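Local coordinates for CELL WALL surface anchor family protein (Streptococcus pneumoniae, PDB 3ZGH) that binds keratin 10, probably on host cells, as the basic ligand-binding region of a pneumococcal serine-rich repeat adhesin, at residues T52-G55 against S56-T59. Residues are numbered along the deposited sequence; the frame is centred on the assembly and turned at random.
Sequences TNDG and SKLT
Both carboxylate oxygens of Asp54 are engaged by Ser56 and Lys57, the two residues after Gly55. Asp54 OD1 takes two backbone amides, from Ser56 N at 2.8 Å and Lys57 N at 3.0 Å, which arrive from opposite faces of the carboxylate plane; the Lys57 amide lies on the syn side, about 20° out of that plane. Asp54 OD2 uses its syn lone pair for the ammonium group of Lys57, a salt bridge of 2.9 Å to Lys57 NZ. A chi1 of 63° sets Asp54 CG between its own N and carbonyl carbon, which turns the carboxylate toward the Ser56 and Lys57 amides, while the lysine chain, extended as far as CE, folds at chi4 (-64°) to bring NZ to it. Asp54 N in turn donates to Lys57 O over a longer 3.3 Å. This is the tight turn of the beta hairpin linking strands 43-53 and 57-65, neighbours in the antiparallel sheet of this MSCRAMM domain. Where the strands begin to pair, Thr52 and Thr59 exchange N-H...O bonds in both directions, and Thr52 O also receives a CA-H contact from Leu58; Thr52 OG1 is hydrogen-bonded to Thr29 OG1 on strand 28-38. On the other face, Asn53 CB rests against Leu58 CD2 at 3.5 Å, and Asn53 OD1 accepts Gly55 N at 2.7 Å in an Asx turn.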
# COMPACT_ATOMS: atom_id res chain seq x y z
N THR A 52 3.90 4.32 -11.31
CA THR A 52 4.17 5.13 -12.48
C THR A 52 5.67 5.19 -12.68
O THR A 52 6.42 5.44 -11.75
CB THR A 52 3.64 6.56 -12.28
OG1 THR A 52 2.21 6.52 -12.19
CG2 THR A 52 4.00 7.45 -13.47
N ASN A 53 6.10 4.93 -13.90
CA ASN A 53 7.47 5.03 -14.32
C ASN A 53 7.52 6.19 -15.32
O ASN A 53 6.90 6.11 -16.41
CB ASN A 53 7.84 3.72 -14.97
CG ASN A 53 9.24 3.71 -15.55
OD1 ASN A 53 9.81 4.75 -15.88
ND2 ASN A 53 9.78 2.51 -15.75
N ASP A 54 8.20 7.28 -14.95
CA ASP A 54 8.35 8.41 -15.88
C ASP A 54 9.75 8.46 -16.46
O ASP A 54 10.13 9.46 -17.04
CB ASP A 54 8.04 9.72 -15.19
CG ASP A 54 9.00 10.03 -14.03
OD1 ASP A 54 10.07 9.40 -13.96
OD2 ASP A 54 8.68 10.89 -13.19
N GLY A 55 10.51 7.37 -16.31
CA GLY A 55 11.88 7.33 -16.82
C GLY A 55 12.95 7.79 -15.83
O GLY A 55 14.08 7.35 -15.92
N SER A 56 12.60 8.66 -14.88
CA SER A 56 13.54 9.11 -13.85
C SER A 56 13.33 8.38 -12.53
O SER A 56 14.30 8.10 -11.81
CB SER A 56 13.38 10.61 -13.61
OG SER A 56 13.79 11.31 -14.77
N LYS A 57 12.06 8.06 -12.22
CA LYS A 57 11.74 7.41 -10.98
C LYS A 57 10.47 6.58 -11.10
O LYS A 57 9.65 6.78 -12.04
CB LYS A 57 11.55 8.46 -9.88
CG LYS A 57 10.43 9.46 -10.18
CD LYS A 57 10.40 10.58 -9.16
CE LYS A 57 9.21 11.52 -9.36
NZ LYS A 57 9.32 12.21 -10.68
N LEU A 58 10.32 5.64 -10.18
CA LEU A 58 9.04 4.99 -10.00
C LEU A 58 8.33 5.72 -8.87
O LEU A 58 8.96 6.02 -7.84
CB LEU A 58 9.21 3.54 -9.58
CG LEU A 58 9.82 2.54 -10.56
CD1 LEU A 58 9.89 1.12 -9.94
CD2 LEU A 58 9.03 2.54 -11.90
N THR A 59 7.04 6.02 -9.06
CA THR A 59 6.19 6.54 -7.99
C THR A 59 5.18 5.47 -7.63
O THR A 59 4.45 4.95 -8.50
CB THR A 59 5.46 7.79 -8.45
OG1 THR A 59 6.44 8.77 -8.84
CG2 THR A 59 4.54 8.39 -7.32